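Local atomic coordinates of putative uncharacterized protein (Bacteroides vulgatus, PDB entry 4F7A), a protein that probably binds mucin O-glycans at the outer membrane as a SusD-like lipoprotein of a nutrient-uptake system. Residues I32-D37 and N91-V96; Q47-L52 and A83-Y88. All blocks are in the same frame, centred on the assembly; numbering follows the deposited sequence.

Contact 1 of 2, residues I32-D37 and N91-V96; sequences IYFNYD and NYIFPV
F34 and I93 make the tight half of this contact, where the loop of residues 32-37 lies against helix 84-104. I93 comes to the edge of the phenyl ring, near its plane. Its CG1 is 3.8 Å from F34 CE2. The terminal methyl follows, with I93 CD1 3.9 Å from the same F34 CE2. I93 CG1 lies beside its own backbone N (chi1 -54°), and this carries the CG1-CD1 branch over to the loop although the root of the side chain does not aim there. Both residues are buried. Y36 N sits 3.8 Å above the plane of the F34 ring, toward its rim.

The other half is looser and partly exposed. Y36 and Y92 cross at about a right angle. Y36 CD2 meets Y92 CB at 4.1 Å, and I93 CD1 is 4.2 Å from Y36 CD2. With CG anti to the backbone N (chi1 169°), the CD2-CE2 side of the Y36 ring is brought against Y92 CB. Y92 also touches F34, but more distantly, with CD2 4.4 Å from F34 CZ. Its ring is stacked with that of W38. T27 of helix 15-30 lies beside both Y36 and I93.

No hydrogen bond joins the two segments, so the join rests on apolar contact. The polar ties of the loop run elsewhere: N35 bonds to T43 and Q249, and I32 O to R127. This is a loop between helices 15-30 and 44-51 packed by its aromatic side chains against a helix of the largely helical, TPR-like SusD fold.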
# COMPACT_ATOMS: atom_id res chain seq x y z
N ILE A 32 6.67 -9.56 2.22
CA ILE A 32 6.20 -8.24 1.72
C ILE A 32 4.97 -7.76 2.54
O ILE A 32 5.07 -6.80 3.29
CB ILE A 32 5.91 -8.26 0.20
CG1 ILE A 32 7.18 -8.60 -0.58
CG2 ILE A 32 5.28 -6.91 -0.26
CD1 ILE A 32 6.92 -9.07 -2.05
N TYR A 33 3.81 -8.42 2.34
CA TYR A 33 2.62 -8.31 3.25
C TYR A 33 2.90 -9.34 4.32
O TYR A 33 2.49 -10.53 4.23
CB TYR A 33 1.36 -8.66 2.49
CG TYR A 33 0.01 -8.27 3.08
CD1 TYR A 33 -0.45 -6.95 3.06
CD2 TYR A 33 -0.85 -9.25 3.55
CE1 TYR A 33 -1.72 -6.63 3.53
CE2 TYR A 33 -2.11 -8.93 4.01
CZ TYR A 33 -2.54 -7.62 3.99
OH TYR A 33 -3.80 -7.34 4.44
N PHE A 34 3.68 -8.88 5.28
CA PHE A 34 4.58 -9.73 6.05
C PHE A 34 3.82 -10.79 6.80
O PHE A 34 2.97 -10.49 7.62
CB PHE A 34 5.37 -8.87 7.03
CG PHE A 34 6.42 -9.63 7.78
CD1 PHE A 34 6.09 -10.34 8.93
CD2 PHE A 34 7.74 -9.63 7.36
CE1 PHE A 34 7.04 -11.04 9.63
CE2 PHE A 34 8.71 -10.34 8.06
CZ PHE A 34 8.36 -11.04 9.19
N ASN A 35 4.14 -12.05 6.53
CA ASN A 35 3.67 -13.14 7.40
C ASN A 35 4.63 -14.31 7.36
O ASN A 35 4.24 -15.48 7.28
CB ASN A 35 2.24 -13.54 7.07
CG ASN A 35 1.48 -14.04 8.29
OD1 ASN A 35 1.78 -13.65 9.43
ND2 ASN A 35 0.47 -14.89 8.06
N TYR A 36 5.91 -13.96 7.46
CA TYR A 36 6.99 -14.90 7.47
C TYR A 36 7.29 -15.34 8.89
O TYR A 36 7.52 -14.50 9.77
CB TYR A 36 8.24 -14.26 6.84
CG TYR A 36 9.50 -15.07 7.05
CD1 TYR A 36 9.69 -16.28 6.39
CD2 TYR A 36 10.48 -14.66 7.93
CE1 TYR A 36 10.83 -17.05 6.59
CE2 TYR A 36 11.63 -15.42 8.15
CZ TYR A 36 11.79 -16.60 7.47
OH TYR A 36 12.91 -17.34 7.69
N ASP A 37 7.31 -16.65 9.11
CA ASP A 37 7.55 -17.23 10.43
C ASP A 37 9.04 -17.53 10.60
O ASP A 37 9.54 -18.50 10.02
CB ASP A 37 6.74 -18.52 10.59
CG ASP A 37 6.74 -19.07 12.02
OD1 ASP A 37 7.57 -18.67 12.87
OD2 ASP A 37 5.88 -19.93 12.30
N ASN A 91 15.47 -7.21 9.43
CA ASN A 91 15.93 -8.41 10.12
C ASN A 91 15.81 -9.67 9.28
O ASN A 91 16.70 -10.50 9.30
CB ASN A 91 15.18 -8.60 11.45
CG ASN A 91 15.71 -7.68 12.53
OD1 ASN A 91 16.81 -7.17 12.42
ND2 ASN A 91 14.91 -7.44 13.56
N TYR A 92 14.71 -9.80 8.53
CA TYR A 92 14.38 -11.08 7.91
C TYR A 92 14.25 -11.15 6.39
O TYR A 92 14.40 -12.22 5.82
CB TYR A 92 13.08 -11.61 8.54
CG TYR A 92 13.20 -11.76 10.06
CD1 TYR A 92 14.07 -12.69 10.63
CD2 TYR A 92 12.43 -10.99 10.90
CE1 TYR A 92 14.17 -12.81 12.01
CE2 TYR A 92 12.53 -11.10 12.27
CZ TYR A 92 13.39 -12.00 12.82
OH TYR A 92 13.46 -12.06 14.19
N ILE A 93 13.96 -10.03 5.73
CA ILE A 93 13.50 -10.06 4.36
C ILE A 93 14.51 -9.42 3.40
O ILE A 93 14.97 -10.06 2.45
CB ILE A 93 12.13 -9.38 4.22
CG1 ILE A 93 11.12 -10.00 5.20
CG2 ILE A 93 11.61 -9.44 2.75
CD1 ILE A 93 11.03 -11.57 5.17
N PHE A 94 14.89 -8.18 3.68
CA PHE A 94 15.84 -7.49 2.82
C PHE A 94 17.18 -8.22 2.70
O PHE A 94 17.73 -8.31 1.61
CB PHE A 94 15.99 -6.02 3.25
CG PHE A 94 16.80 -5.18 2.30
CD1 PHE A 94 16.46 -5.09 0.96
CD2 PHE A 94 17.91 -4.50 2.73
CE1 PHE A 94 17.21 -4.34 0.07
CE2 PHE A 94 18.65 -3.72 1.85
CZ PHE A 94 18.30 -3.66 0.51
N PRO A 95 17.71 -8.76 3.80
CA PRO A 95 19.00 -9.44 3.62
C PRO A 95 18.91 -10.65 2.68
O PRO A 95 19.88 -10.97 1.98
CB PRO A 95 19.41 -9.87 5.03
CG PRO A 95 18.46 -9.18 5.96
CD PRO A 95 17.34 -8.58 5.21
N VAL A 96 17.74 -11.29 2.66
CA VAL A 96 17.48 -12.38 1.73
C VAL A 96 17.34 -11.90 0.29
O VAL A 96 17.85 -12.56 -0.62
CB VAL A 96 16.25 -13.22 2.17
CG1 VAL A 96 16.01 -14.37 1.20
CG2 VAL A 96 16.50 -13.77 3.60

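Contact 2 of 2, residues Q47-L52 and A83-Y88; sequences QTFQNL and ASAWNY
Two helices of the TPR-like SusD fold, 44-51 and 84-104, meet here, their short segments 8.3 Å apart at the axes and crossing at -122°. F49 and A85 form the buried centre, a CH-pi contact. A85 CA stands 3.8 Å from the centroid of the F49 ring, only 12° off its normal. F49 CG is anti to the backbone N (chi1 -168°), which sets one ring face against A85 CA. Y88 CB borders the same ring in its plane, 3.9 Å from F49 CD2. An alanine at F49 would take away this ring and is likely to leave A85 CA and Y88 CB facing a gap between the helices.

The polar side lies at T48. Its OG1 shares a hydrogen bond of 2.7 Å with S84 OG, which also bonds to G80 O. Two waters span the helices. One lies between F49 O and A85 N, 2.9 Å from F49 O, and accepts the amide N-H at 2.8 Å from A85 N. The other lies in the plane of the Y88 ring, 2.7 Å from T48 OG1 and 2.9 Å from Y88 OH.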
# COMPACT_ATOMS: atom_id res chain seq x y z
N GLN A 47 0.58 -7.62 12.64
CA GLN A 47 -0.36 -6.71 13.28
C GLN A 47 0.29 -5.35 13.55
O GLN A 47 -0.34 -4.32 13.33
CB GLN A 47 -0.96 -7.29 14.55
CG GLN A 47 -2.00 -6.35 15.22
CD GLN A 47 -2.49 -6.87 16.57
OE1 GLN A 47 -1.72 -7.47 17.32
NE2 GLN A 47 -3.76 -6.63 16.90
N THR A 48 1.55 -5.35 14.01
CA THR A 48 2.29 -4.07 14.21
C THR A 48 3.06 -3.58 12.98
O THR A 48 3.29 -2.39 12.83
CB THR A 48 3.26 -4.15 15.43
OG1 THR A 48 4.32 -5.07 15.15
CG2 THR A 48 2.51 -4.60 16.70
N PHE A 49 3.46 -4.50 12.10
CA PHE A 49 4.07 -4.15 10.80
C PHE A 49 3.18 -3.16 10.06
O PHE A 49 3.61 -2.06 9.68
CB PHE A 49 4.24 -5.45 9.96
CG PHE A 49 5.12 -5.31 8.72
CD1 PHE A 49 4.66 -4.69 7.57
CD2 PHE A 49 6.39 -5.87 8.68
CE1 PHE A 49 5.48 -4.60 6.44
CE2 PHE A 49 7.18 -5.80 7.56
CZ PHE A 49 6.74 -5.15 6.45
N GLN A 50 1.91 -3.52 9.93
CA GLN A 50 0.99 -2.76 9.12
C GLN A 50 -0.38 -2.47 9.71
O GLN A 50 -0.93 -1.38 9.48
CB GLN A 50 0.87 -3.53 7.79
CG GLN A 50 -0.28 -3.26 6.96
CD GLN A 50 -0.08 -3.66 5.50
OE1 GLN A 50 0.91 -4.33 5.10
NE2 GLN A 50 -1.03 -3.27 4.70
N ASN A 51 -1.00 -3.42 10.42
CA ASN A 51 -2.42 -3.26 10.74
C ASN A 51 -2.69 -2.13 11.72
O ASN A 51 -3.67 -1.38 11.55
CB ASN A 51 -3.04 -4.55 11.27
CG ASN A 51 -4.55 -4.53 11.21
OD1 ASN A 51 -5.21 -4.74 12.22
ND2 ASN A 51 -5.13 -4.25 10.00
N LEU A 52 -1.82 -1.97 12.71
CA LEU A 52 -1.98 -0.87 13.67
C LEU A 52 -1.33 0.45 13.25
O LEU A 52 -1.34 1.43 14.01
CB LEU A 52 -1.49 -1.29 15.04
CG LEU A 52 -2.32 -2.33 15.79
CD1 LEU A 52 -1.50 -2.87 16.95
CD2 LEU A 52 -3.66 -1.75 16.28
N ALA A 83 7.98 1.05 14.62
CA ALA A 83 9.27 0.55 14.16
C ALA A 83 9.17 -0.79 13.41
O ALA A 83 10.15 -1.24 12.81
CB ALA A 83 10.21 0.35 15.37
N SER A 84 8.02 -1.45 13.49
CA SER A 84 7.92 -2.83 13.05
C SER A 84 8.18 -3.08 11.57
O SER A 84 8.86 -4.05 11.23
CB SER A 84 6.57 -3.42 13.46
OG SER A 84 6.59 -3.69 14.85
N ALA A 85 7.66 -2.23 10.69
CA ALA A 85 7.88 -2.43 9.26
C ALA A 85 9.39 -2.43 8.97
O ALA A 85 9.93 -3.33 8.31
CB ALA A 85 7.15 -1.35 8.46
N TRP A 86 10.09 -1.44 9.53
CA TRP A 86 11.55 -1.37 9.44
C TRP A 86 12.22 -2.64 10.00
O TRP A 86 12.98 -3.33 9.30
CB TRP A 86 12.09 -0.12 10.19
CG TRP A 86 13.58 0.03 10.07
CD1 TRP A 86 14.53 -0.70 10.72
CD2 TRP A 86 14.29 0.98 9.25
NE1 TRP A 86 15.79 -0.27 10.35
CE2 TRP A 86 15.66 0.75 9.44
CE3 TRP A 86 13.89 2.00 8.38
CZ2 TRP A 86 16.65 1.50 8.79
CZ3 TRP A 86 14.89 2.73 7.69
CH2 TRP A 86 16.24 2.48 7.91
N ASN A 87 11.90 -2.97 11.25
CA ASN A 87 12.63 -4.01 11.98
C ASN A 87 12.49 -5.39 11.31
O ASN A 87 13.48 -6.10 11.07
CB ASN A 87 12.15 -4.10 13.43
CG ASN A 87 12.50 -2.87 14.26
OD1 ASN A 87 13.34 -2.05 13.88
ND2 ASN A 87 11.84 -2.73 15.43
N TYR A 88 11.26 -5.76 10.99
CA TYR A 88 10.99 -7.06 10.40
C TYR A 88 11.58 -7.18 9.01
O TYR A 88 12.11 -8.23 8.64
CB TYR A 88 9.49 -7.37 10.43
CG TYR A 88 8.95 -7.56 11.84
CD1 TYR A 88 9.64 -8.31 12.79
CD2 TYR A 88 7.74 -6.98 12.24
CE1 TYR A 88 9.16 -8.46 14.10
CE2 TYR A 88 7.23 -7.16 13.54
CZ TYR A 88 7.95 -7.89 14.46
OH TYR A 88 7.47 -8.06 15.75
O HOH W 1 4.85 -7.21 16.66
O HOH W 2 5.46 -0.55 11.34

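Helix 84-104 serves both contacts, whose centres are 11 Å apart. Contact 2 uses residues near its N-terminal end and is buried. Contact 1 lies further along the helix and is only partly buried: F34 and I93 are buried, Y36 and Y92 partly exposed. Their chemistry differs accordingly. Contact 1 joins loop to helix by apolar side chains alone, whereas contact 2 joins two helices and adds a hydroxyl pair and bridging waters to its aromatic packing. The two meet mainly at F34, F49 and Y88. F34 CB is 3.6 Å from F49 CD2, and F34 CE2 is 3.9 Å from Y88 CB. R127 of helix 111-132 also reaches both, bonding to I32 O and to Q50 OE1.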